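PDB 7COK: 5-ketofructose reductase from Gluconobacter sp., which reduces 5-ketofructose, probably to fructose with a nicotinamide nucleotide as hydride donor, and represents a novel class of the shikimate dehydrogenase family. Local coordinates for residues Ala34-Arg39 / Leu264-Asp269; Gly104-Gly109 / Ala136-Val141; Thr120-Lys125 / Ala144-Ala149; Ile200-Pro205 / Val225-Pro230. All blocks are in the same frame, centred on the assembly; numbering follows the deposited sequence.

Interaction 1. Residues Ala34-Arg39 / Leu264-Asp269; sequences AGLDAR and LGRTLD
L264, where helix 248-264 gives way to a loop, meets L36 and A38 through one methyl group. Its CD1 lies 3.9 Å from L36 CD1 and, more loosely, 4.4 Å from A38 CB, the two leucines meeting at a slant. G265 then takes the chain out of the helix with positive phi; the chain turns there, and R266 also faces L36. The aliphatic part of this arginine makes the contact: R266 CD is 4.0 Å from L36 CD1, so that a single methyl of L36 touches both L264 and R266. A bend at chi2 (105°) folds the arginine chain back along its own segment, where R266 NH1 donates to L264 O at 2.9 Å, with an N-H...O angle of 141°, so the guanidinium sits at a carbonyl at the end of the helix, where its charge is probably favourable. L268 closes the contact at the other end, its CD2 4.2 Å from A34 CB, while its side chain also packs on Y31 and V260. D269, the last residue, serves as N-cap of helix 270-281 through V272 N. Nothing polar crosses between the segments; the contact is methyl against methyl or methylene. Between A34 and L36, G35 ends helix 23-34 in a Schellman motif. With L36, A38 and L264 all resting on I9 as well, the arrangement is a joint of the shikimate dehydrogenase fold: the turn linking its last two helices packs against the first beta-alpha-beta unit (9-15, 23-34, 38-44) of the substrate-binding domain.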
loop_
_atom_site.group_PDB
_atom_site.type_symbol
_atom_site.label_atom_id
_atom_site.label_comp_id
_atom_site.label_asym_id
_atom_site.label_seq_id
_atom_site.Cartn_x
_atom_site.Cartn_y
_atom_site.Cartn_z
ATOM N N ALA A 34 14.104 5.716 10.807
ATOM C CA ALA A 34 13.688 7.110 11.118
ATOM C C ALA A 34 12.508 7.165 12.076
ATOM O O ALA A 34 12.186 8.238 12.583
ATOM C CB ALA A 34 13.349 7.886 9.843
ATOM N N GLY A 35 11.875 6.015 12.293
ATOM C CA GLY A 35 10.650 5.919 13.102
ATOM C C GLY A 35 9.465 6.549 12.395
ATOM O O GLY A 35 8.526 7.037 13.044
ATOM N N LEU A 36 9.496 6.510 11.062
ATOM C CA LEU A 36 8.475 7.149 10.241
ATOM C C LEU A 36 7.424 6.115 9.956
ATOM O O LEU A 36 7.740 4.982 9.533
ATOM C CB LEU A 36 9.099 7.653 8.934
ATOM C CG LEU A 36 8.933 9.091 8.437
ATOM C CD1 LEU A 36 9.156 9.121 6.924
ATOM C CD2 LEU A 36 7.594 9.703 8.795
ATOM N N ASP A 37 6.166 6.471 10.216
ATOM C CA ASP A 37 5.063 5.578 9.898
ATOM C C ASP A 37 4.696 5.763 8.423
ATOM O O ASP A 37 3.746 6.456 8.065
ATOM C CB ASP A 37 3.869 5.778 10.818
ATOM C CG ASP A 37 2.706 4.864 10.461
ATOM O OD1 ASP A 37 2.940 3.828 9.781
ATOM O OD2 ASP A 37 1.556 5.179 10.850
ATOM N N ALA A 38 5.504 5.137 7.585
ATOM C CA ALA A 38 5.375 5.241 6.128
ATOM C C ALA A 38 5.581 3.850 5.560
ATOM O O ALA A 38 6.267 3.014 6.159
ATOM C CB ALA A 38 6.386 6.238 5.547
ATOM N N ARG A 39 4.961 3.597 4.402
ATOM C CA ARG A 39 5.045 2.307 3.730
ATOM C C ARG A 39 5.370 2.542 2.269
ATOM O O ARG A 39 5.011 3.555 1.707
ATOM C CB ARG A 39 3.707 1.591 3.839
ATOM C CG ARG A 39 3.240 1.367 5.274
ATOM C CD ARG A 39 1.945 0.595 5.320
ATOM N NE ARG A 39 2.233 -0.816 5.092
ATOM C CZ ARG A 39 1.349 -1.796 5.198
ATOM N NH1 ARG A 39 0.085 -1.538 5.516
ATOM N NH2 ARG A 39 1.747 -3.031 4.974
ATOM N N LEU A 264 8.673 13.427 1.032
ATOM C CA LEU A 264 8.310 13.572 2.448
ATOM C C LEU A 264 9.110 14.589 3.216
ATOM O O LEU A 264 8.849 14.808 4.404
ATOM C CB LEU A 264 8.435 12.225 3.163
ATOM C CG LEU A 264 7.287 11.267 2.890
ATOM C CD1 LEU A 264 7.669 9.892 3.393
ATOM C CD2 LEU A 264 6.002 11.779 3.531
ATOM N N GLY A 265 10.101 15.198 2.574
ATOM C CA GLY A 265 10.953 16.180 3.240
ATOM C C GLY A 265 11.818 15.628 4.364
ATOM O O GLY A 265 12.173 16.376 5.265
ATOM N N ARG A 266 12.111 14.327 4.325
ATOM C CA ARG A 266 13.004 13.659 5.277
ATOM C C ARG A 266 14.183 13.070 4.530
ATOM O O ARG A 266 14.008 12.568 3.397
ATOM C CB ARG A 266 12.304 12.522 6.033
ATOM C CG ARG A 266 11.680 12.900 7.346
ATOM C CD ARG A 266 10.188 12.958 7.146
ATOM N NE ARG A 266 9.527 13.545 8.303
ATOM C CZ ARG A 266 8.424 14.269 8.245
ATOM N NH1 ARG A 266 7.838 14.540 7.072
ATOM N NH2 ARG A 266 7.922 14.738 9.380
ATOM N N THR A 267 15.361 13.117 5.157
ATOM C CA THR A 267 16.579 12.499 4.628
ATOM C C THR A 267 16.783 11.192 5.397
ATOM O O THR A 267 17.116 11.213 6.601
ATOM C CB THR A 267 17.784 13.447 4.790
ATOM O OG1 THR A 267 17.553 14.623 4.001
ATOM C CG2 THR A 267 19.108 12.789 4.364
ATOM N N LEU A 268 16.533 10.063 4.733
ATOM C CA LEU A 268 16.717 8.746 5.365
ATOM C C LEU A 268 18.187 8.408 5.569
ATOM O O LEU A 268 19.069 9.020 4.966
ATOM C CB LEU A 268 15.988 7.632 4.599
ATOM C CG LEU A 268 14.486 7.865 4.362
ATOM C CD1 LEU A 268 13.940 6.710 3.531
ATOM C CD2 LEU A 268 13.686 8.114 5.638
ATOM N N ASP A 269 18.418 7.417 6.434
ATOM C CA ASP A 269 19.764 6.995 6.796
ATOM C C ASP A 269 20.356 6.112 5.688
ATOM O O ASP A 269 19.867 4.991 5.435
ATOM C CB ASP A 269 19.688 6.225 8.118
ATOM C CG ASP A 269 21.048 5.820 8.640
ATOM O OD1 ASP A 269 21.761 6.697 9.156
ATOM O OD2 ASP A 269 21.391 4.629 8.537
#

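Interaction 2. Residues Gly104-Gly109 / Ala136-Val141; sequences GHNTDG and ARAIAV
A138 and I139 of helix 134-145 meet N106, D108 and G109 in a buried van der Waals contact, without hydrogen bonds across it, where the chain leaving strand 101-105 passes the helix whose first turn carries the alanine (A136) of what is probably a Rossmann-type GxGxxA pattern. The CB of A138 makes most of the contacts: it lies 3.7 Å from G109 N, 3.8 Å from D108 CB and 3.8 Å from N106 OD1. Next to it, I139 CG1 rests 3.9 Å from G109 CA. Glycine, with no side chain, lets the two backbones come so near that the CA atoms of G109 and I139 are 4.0 Å apart. N106 is held by its own loop: with CG anti to the backbone N (chi1 -171°), OD1 accepts from D108 N at 3.0 Å in an Asx turn, the donor tilted 34° from the carbonyl plane, while ND2 bonds to A91 O. The carboxylate of D108 leads away from the helix to a salt bridge with K72, a pairing consistent with the lysine and aspartate of shikimate dehydrogenase active sites. The helix thus meets the loop through van der Waals contact, while the bonds of N106 and D108 to other parts of the chain fix the polar ends.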
loop_
_atom_site.group_PDB
_atom_site.type_symbol
_atom_site.label_atom_id
_atom_site.label_comp_id
_atom_site.label_asym_id
_atom_site.label_seq_id
_atom_site.Cartn_x
_atom_site.Cartn_y
_atom_site.Cartn_z
ATOM N N GLY A 104 6.456 15.147 -11.848
ATOM C CA GLY A 104 7.434 14.140 -12.294
ATOM C C GLY A 104 8.889 14.587 -12.239
ATOM O O GLY A 104 9.242 15.671 -12.711
ATOM N N HIS A 105 9.723 13.725 -11.671
ATOM C CA HIS A 105 11.171 13.951 -11.564
ATOM C C HIS A 105 11.896 12.768 -12.153
ATOM O O HIS A 105 11.367 11.663 -12.226
ATOM C CB HIS A 105 11.596 14.044 -10.084
ATOM C CG HIS A 105 10.930 15.145 -9.320
ATOM N ND1 HIS A 105 11.544 16.355 -9.080
ATOM C CD2 HIS A 105 9.711 15.210 -8.731
ATOM C CE1 HIS A 105 10.727 17.124 -8.379
ATOM N NE2 HIS A 105 9.609 16.457 -8.150
ATOM N N ASN A 106 13.135 13.012 -12.591
ATOM C CA ASN A 106 14.006 11.935 -12.968
ATOM C C ASN A 106 15.206 11.942 -12.055
ATOM O O ASN A 106 15.869 12.942 -11.940
ATOM C CB ASN A 106 14.430 12.059 -14.429
ATOM C CG ASN A 106 15.161 10.829 -14.913
ATOM O OD1 ASN A 106 16.227 10.466 -14.396
ATOM N ND2 ASN A 106 14.582 10.152 -15.877
ATOM N N THR A 107 15.428 10.834 -11.369
ATOM C CA THR A 107 16.561 10.754 -10.432
ATOM C C THR A 107 17.583 9.687 -10.820
ATOM O O THR A 107 18.497 9.390 -10.045
ATOM C CB THR A 107 16.094 10.500 -8.996
ATOM O OG1 THR A 107 15.542 9.184 -8.941
ATOM C CG2 THR A 107 15.088 11.589 -8.530
ATOM N N ASP A 108 17.443 9.125 -12.020
ATOM C CA ASP A 108 18.333 8.055 -12.489
ATOM C C ASP A 108 19.780 8.502 -12.682
ATOM O O ASP A 108 20.688 7.669 -12.711
ATOM C CB ASP A 108 17.822 7.430 -13.790
ATOM C CG ASP A 108 16.639 6.507 -13.572
ATOM O OD1 ASP A 108 16.415 6.069 -12.428
ATOM O OD2 ASP A 108 15.941 6.184 -14.555
ATOM N N GLY A 109 20.000 9.806 -12.808
ATOM C CA GLY A 109 21.353 10.331 -12.837
ATOM C C GLY A 109 21.725 11.026 -11.541
ATOM O O GLY A 109 22.893 11.351 -11.348
ATOM N N ALA A 136 22.946 5.994 -18.877
ATOM C CA ALA A 136 23.886 6.913 -19.509
ATOM C C ALA A 136 23.263 8.272 -19.898
ATOM O O ALA A 136 23.865 9.332 -19.640
ATOM C CB ALA A 136 24.547 6.270 -20.710
ATOM N N ARG A 137 22.083 8.224 -20.517
ATOM C CA ARG A 137 21.340 9.434 -20.880
ATOM C C ARG A 137 21.082 10.319 -19.662
ATOM O O ARG A 137 21.370 11.533 -19.711
ATOM C CB ARG A 137 20.061 9.080 -21.652
ATOM C CG ARG A 137 19.281 10.269 -22.139
ATOM C CD ARG A 137 17.985 9.781 -22.766
ATOM N NE ARG A 137 17.167 10.905 -23.219
ATOM C CZ ARG A 137 17.213 11.419 -24.450
ATOM N NH1 ARG A 137 18.031 10.919 -25.380
ATOM N NH2 ARG A 137 16.448 12.456 -24.755
ATOM N N ALA A 138 20.530 9.734 -18.584
ATOM C CA ALA A 138 20.237 10.529 -17.383
ATOM C C ALA A 138 21.483 11.086 -16.710
ATOM O O ALA A 138 21.493 12.253 -16.291
ATOM C CB ALA A 138 19.390 9.731 -16.409
ATOM N N ILE A 139 22.518 10.261 -16.612
ATOM C CA ILE A 139 23.796 10.667 -16.020
ATOM C C ILE A 139 24.406 11.830 -16.831
ATOM O O ILE A 139 24.838 12.816 -16.262
ATOM C CB ILE A 139 24.779 9.479 -15.875
ATOM C CG1 ILE A 139 24.304 8.604 -14.720
ATOM C CG2 ILE A 139 26.198 9.955 -15.566
ATOM C CD1 ILE A 139 24.926 7.220 -14.718
ATOM N N ALA A 140 24.402 11.715 -18.160
ATOM C CA ALA A 140 24.920 12.783 -19.026
ATOM C C ALA A 140 24.157 14.104 -18.816
ATOM O O ALA A 140 24.764 15.157 -18.640
ATOM C CB ALA A 140 24.907 12.352 -20.481
ATOM N N VAL A 141 22.824 14.024 -18.759
ATOM C CA VAL A 141 22.024 15.237 -18.535
ATOM C C VAL A 141 22.336 15.846 -17.180
ATOM O O VAL A 141 22.528 17.055 -17.099
ATOM C CB VAL A 141 20.516 14.982 -18.716
ATOM C CG1 VAL A 141 19.668 16.184 -18.253
ATOM C CG2 VAL A 141 20.226 14.704 -20.187
#

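Interaction 3. Residues Thr120-Lys125 / Ala144-Ala149; sequences TSPAGK and ALAGAA
The beta-alpha-beta unit that opens the Rossmann-like domain, strand 126-130, helix 134-145 and strand 150-155, is joined here at the approach to its two parallel strands, where P122, A123, G124 and K125 lie against A146, G147, A148 and A149. A type II beta turn from P122 to K125 faces the Schellman motif in which G147, with positive phi, ends the helix. Two backbone bonds tie them. G124 N donates to G147 O at 2.8 Å and almost straight (171°), although it approaches 45° out of the carbonyl plane and so misses the lone pairs. A149 N returns a bond to K125 O, also 2.8 Å but more bent, at 139°. Between them the backbones are close enough for two CA-H...O contacts, A123 CA to G147 O at 3.4 Å and A148 CA to P122 O at 3.3 Å. The latter oxygen also accepts the turn bond from K125 N, and G147 O likewise serves two donors, one N-H and one C-H. At the helix end the contact becomes apolar: the proline ring sets CG 3.7 Å from A146 CB, and both side chains also lean on L113 of helix 110-117. With only alanine and glycine in 146-149 the backbones come close, and backbone atoms make most of the contact. The side chain of K125 takes no part in the pairing. Folded at chi2 and again at chi4, it curls back over its own loop, where NZ donates to T120 OG1 at 2.7 Å and to S121 O, in the plane of that carbonyl, at 2.9 Å.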
loop_
_atom_site.group_PDB
_atom_site.type_symbol
_atom_site.label_atom_id
_atom_site.label_comp_id
_atom_site.label_asym_id
_atom_site.label_seq_id
_atom_site.Cartn_x
_atom_site.Cartn_y
_atom_site.Cartn_z
ATOM N N THR A 120 34.230 15.161 -5.353
ATOM C CA THR A 120 34.600 16.310 -6.184
ATOM C C THR A 120 33.359 16.976 -6.788
ATOM O O THR A 120 32.252 16.404 -6.758
ATOM C CB THR A 120 35.647 15.916 -7.271
ATOM O OG1 THR A 120 35.964 17.056 -8.074
ATOM C CG2 THR A 120 35.159 14.762 -8.157
ATOM N N SER A 121 33.534 18.184 -7.320
ATOM C CA SER A 121 32.448 18.863 -8.028
ATOM C C SER A 121 32.453 18.476 -9.500
ATOM O O SER A 121 33.520 18.328 -10.090
ATOM C CB SER A 121 32.565 20.383 -7.892
ATOM O OG SER A 121 31.485 21.033 -8.557
ATOM N N PRO A 122 31.259 18.329 -10.099
ATOM C CA PRO A 122 31.168 18.062 -11.534
ATOM C C PRO A 122 31.469 19.275 -12.412
ATOM O O PRO A 122 31.755 19.102 -13.596
ATOM C CB PRO A 122 29.701 17.662 -11.721
ATOM C CG PRO A 122 28.985 18.289 -10.577
ATOM C CD PRO A 122 29.944 18.181 -9.437
ATOM N N ALA A 123 31.405 20.481 -11.842
ATOM C CA ALA A 123 31.449 21.699 -12.651
ATOM C C ALA A 123 32.828 21.843 -13.300
ATOM O O ALA A 123 33.846 21.720 -12.623
ATOM C CB ALA A 123 31.104 22.921 -11.810
ATOM N N GLY A 124 32.838 22.030 -14.622
ATOM C CA GLY A 124 34.080 22.213 -15.371
ATOM C C GLY A 124 34.837 20.937 -15.697
ATOM O O GLY A 124 35.888 21.002 -16.301
ATOM N N LYS A 125 34.304 19.787 -15.295
ATOM C CA LYS A 125 34.985 18.510 -15.474
ATOM C C LYS A 125 34.791 17.907 -16.855
ATOM O O LYS A 125 33.793 18.178 -17.533
ATOM C CB LYS A 125 34.537 17.493 -14.402
ATOM C CG LYS A 125 34.857 17.853 -12.951
ATOM C CD LYS A 125 36.347 18.084 -12.752
ATOM C CE LYS A 125 36.830 17.553 -11.420
ATOM N NZ LYS A 125 36.379 18.449 -10.336
ATOM N N ALA A 144 25.703 17.570 -17.169
ATOM C CA ALA A 144 25.617 18.773 -17.982
ATOM C C ALA A 144 24.910 19.897 -17.243
ATOM O O ALA A 144 25.433 21.002 -17.196
ATOM C CB ALA A 144 24.924 18.468 -19.297
ATOM N N LEU A 145 23.746 19.613 -16.636
ATOM C CA LEU A 145 23.029 20.620 -15.824
ATOM C C LEU A 145 23.810 21.063 -14.593
ATOM O O LEU A 145 23.637 22.192 -14.107
ATOM C CB LEU A 145 21.620 20.139 -15.443
ATOM C CG LEU A 145 20.649 19.877 -16.596
ATOM C CD1 LEU A 145 19.348 19.363 -15.997
ATOM C CD2 LEU A 145 20.431 21.091 -17.501
ATOM N N ALA A 146 24.701 20.202 -14.106
ATOM C CA ALA A 146 25.521 20.522 -12.955
ATOM C C ALA A 146 26.844 21.201 -13.326
ATOM O O ALA A 146 27.730 21.343 -12.463
ATOM C CB ALA A 146 25.787 19.267 -12.154
ATOM N N GLY A 147 26.998 21.547 -14.606
ATOM C CA GLY A 147 28.126 22.347 -15.064
ATOM C C GLY A 147 29.333 21.635 -15.627
ATOM O O GLY A 147 30.372 22.274 -15.831
ATOM N N ALA A 148 29.233 20.330 -15.918
ATOM C CA ALA A 148 30.360 19.640 -16.564
ATOM C C ALA A 148 30.740 20.308 -17.888
ATOM O O ALA A 148 29.877 20.827 -18.603
ATOM C CB ALA A 148 30.074 18.158 -16.756
ATOM N N ALA A 149 32.029 20.313 -18.195
ATOM C CA ALA A 149 32.500 20.991 -19.417
ATOM C C ALA A 149 32.335 20.143 -20.682
ATOM O O ALA A 149 31.945 20.656 -21.750
ATOM C CB ALA A 149 33.945 21.443 -19.252
#

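Interaction 4. Residues Ile200-Pro205 / Val225-Pro230; sequences IGLGDP and VIPNPP
G203 N donates to N228 O at 2.8 Å, the one hydrogen bond between the two loops. It is fairly straight, with an N-H...O angle of 160°. L202 CD1 and P229 CD lie beside it, and I226 packs further along the turn. L202, whose CG stands anti to the backbone N (chi1 -178°), lays CD1 beside the same carbonyl, 3.5 Å from N228 O, and against I226 CG2 at 4.0 Å. I226 reaches the opposing backbone with its other branch: CD1 comes 3.3 Å from I200 O and 3.5 Å from L202 N, and thus lies along the peptides on both sides of G201, which has no side chain to stand in its way. The ring of P229 adds CD, 3.4 Å from G201 O. Both loops leave the C-terminal ends of neighbouring parallel strands, 193-196 and 221-224, of the Rossmann-like sheet, the edge on which such domains commonly receive their nucleotide. What presents the donor is a type II beta turn from G201 to D204, closed by D204 N to G201 O at 3.1 Å; G203 sits at its third position with positive phi. What presents the acceptor is the cis peptide between N228 and P229, which sets the proline ring towards the turn alongside the N228 carbonyl. Further out, D204 OD1 bonds to N206 N and T198 OG1 to I200 N, while I226 N is held by D224 OD1. P227 and N228 pack on F281 of helix 270-281, and P227 also meets L252 of helix 248-264.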
loop_
_atom_site.group_PDB
_atom_site.type_symbol
_atom_site.label_atom_id
_atom_site.label_comp_id
_atom_site.label_asym_id
_atom_site.label_seq_id
_atom_site.Cartn_x
_atom_site.Cartn_y
_atom_site.Cartn_z
ATOM N N ILE A 200 28.122 -4.674 -18.072
ATOM C CA ILE A 200 29.264 -5.609 -18.042
ATOM C C ILE A 200 29.876 -5.651 -16.640
ATOM O O ILE A 200 30.473 -4.678 -16.173
ATOM C CB ILE A 200 30.349 -5.334 -19.104
ATOM C CG1 ILE A 200 29.745 -5.247 -20.517
ATOM C CG2 ILE A 200 31.385 -6.452 -19.036
ATOM C CD1 ILE A 200 30.644 -4.611 -21.567
ATOM N N GLY A 201 29.729 -6.793 -15.984
ATOM C CA GLY A 201 30.109 -6.922 -14.600
ATOM C C GLY A 201 28.951 -7.152 -13.661
ATOM O O GLY A 201 29.172 -7.502 -12.509
ATOM N N LEU A 202 27.722 -6.932 -14.149
ATOM C CA LEU A 202 26.491 -7.149 -13.371
ATOM C C LEU A 202 26.358 -8.622 -13.019
ATOM O O LEU A 202 26.244 -9.475 -13.909
ATOM C CB LEU A 202 25.251 -6.655 -14.138
ATOM C CG LEU A 202 23.881 -6.761 -13.466
ATOM C CD1 LEU A 202 23.814 -6.028 -12.133
ATOM C CD2 LEU A 202 22.810 -6.260 -14.419
ATOM N N GLY A 203 26.413 -8.909 -11.718
ATOM C CA GLY A 203 26.370 -10.288 -11.212
ATOM C C GLY A 203 27.553 -11.156 -11.632
ATOM O O GLY A 203 27.492 -12.389 -11.523
ATOM N N ASP A 204 28.620 -10.533 -12.134
ATOM C CA ASP A 204 29.805 -11.274 -12.565
ATOM C C ASP A 204 31.092 -10.573 -12.140
ATOM O O ASP A 204 31.610 -9.704 -12.860
ATOM C CB ASP A 204 29.804 -11.541 -14.080
ATOM C CG ASP A 204 30.929 -12.500 -14.524
ATOM O OD1 ASP A 204 31.793 -12.898 -13.705
ATOM O OD2 ASP A 204 30.954 -12.857 -15.713
ATOM N N PRO A 205 31.657 -11.005 -11.001
ATOM C CA PRO A 205 32.862 -10.423 -10.441
ATOM C C PRO A 205 34.072 -10.524 -11.376
ATOM O O PRO A 205 35.045 -9.799 -11.172
ATOM C CB PRO A 205 33.082 -11.254 -9.164
ATOM C CG PRO A 205 32.458 -12.566 -9.474
ATOM C CD PRO A 205 31.232 -12.202 -10.253
ATOM N N VAL A 225 27.767 2.163 -12.288
ATOM C CA VAL A 225 26.325 2.086 -11.957
ATOM C C VAL A 225 25.859 0.715 -11.450
ATOM O O VAL A 225 24.808 0.610 -10.802
ATOM C CB VAL A 225 25.409 2.532 -13.132
ATOM C CG1 VAL A 225 25.828 3.906 -13.651
ATOM C CG2 VAL A 225 25.387 1.498 -14.260
ATOM N N ILE A 226 26.627 -0.334 -11.755
ATOM C CA ILE A 226 26.270 -1.684 -11.309
ATOM C C ILE A 226 26.206 -1.771 -9.770
ATOM O O ILE A 226 27.161 -1.423 -9.105
ATOM C CB ILE A 226 27.266 -2.706 -11.904
ATOM C CG1 ILE A 226 27.051 -2.835 -13.429
ATOM C CG2 ILE A 226 27.159 -4.056 -11.194
ATOM C CD1 ILE A 226 28.200 -3.503 -14.164
ATOM N N PRO A 227 25.061 -2.192 -9.208
ATOM C CA PRO A 227 24.968 -2.260 -7.729
ATOM C C PRO A 227 25.319 -3.610 -7.117
ATOM O O PRO A 227 25.486 -3.718 -5.898
ATOM C CB PRO A 227 23.500 -1.937 -7.466
ATOM C CG PRO A 227 22.773 -2.385 -8.712
ATOM C CD PRO A 227 23.745 -2.373 -9.862
ATOM N N ASN A 228 25.446 -4.628 -7.968
ATOM C CA ASN A 228 25.651 -6.003 -7.532
ATOM C C ASN A 228 26.523 -6.758 -8.548
ATOM O O ASN A 228 26.069 -7.020 -9.665
ATOM C CB ASN A 228 24.284 -6.684 -7.325
ATOM C CG ASN A 228 24.404 -8.071 -6.717
ATOM O OD1 ASN A 228 25.392 -8.373 -6.047
ATOM N ND2 ASN A 228 23.389 -8.914 -6.929
ATOM N N PRO A 229 27.770 -7.098 -8.196
ATOM C CA PRO A 229 28.409 -6.738 -6.931
ATOM C C PRO A 229 28.740 -5.257 -6.850
ATOM O O PRO A 229 29.027 -4.652 -7.873
ATOM C CB PRO A 229 29.693 -7.569 -6.932
ATOM C CG PRO A 229 29.993 -7.841 -8.379
ATOM C CD PRO A 229 28.688 -7.799 -9.123
ATOM N N PRO A 230 28.706 -4.669 -5.640
ATOM C CA PRO A 230 29.034 -3.238 -5.624
ATOM C C PRO A 230 30.497 -2.971 -5.935
ATOM O O PRO A 230 30.817 -1.968 -6.565
ATOM C CB PRO A 230 28.663 -2.801 -4.208
ATOM C CG PRO A 230 28.638 -4.058 -3.405
ATOM C CD PRO A 230 28.217 -5.143 -4.337
#

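Interactions 2 and 3 share helix 134-145, with centres about 15 Å apart: interaction 2 sets its middle against the chain arriving from the substrate-binding domain, and interaction 3 its C-terminal end against the turn that leads into strand 126-130. Interaction 2 also touches interaction 4, I139 CD1 lying 3.6 Å from V225 CG1, so one helix is in packing contact with both the 104-109 segment and the loop after strand 221-224. Interaction 1 stands apart, about 10 Å from interaction 2 between nearest atoms, yet both reach the mixed sheet. No ligand is bound; in this family the substrate probably lies between the domains, near D108 of interaction 2.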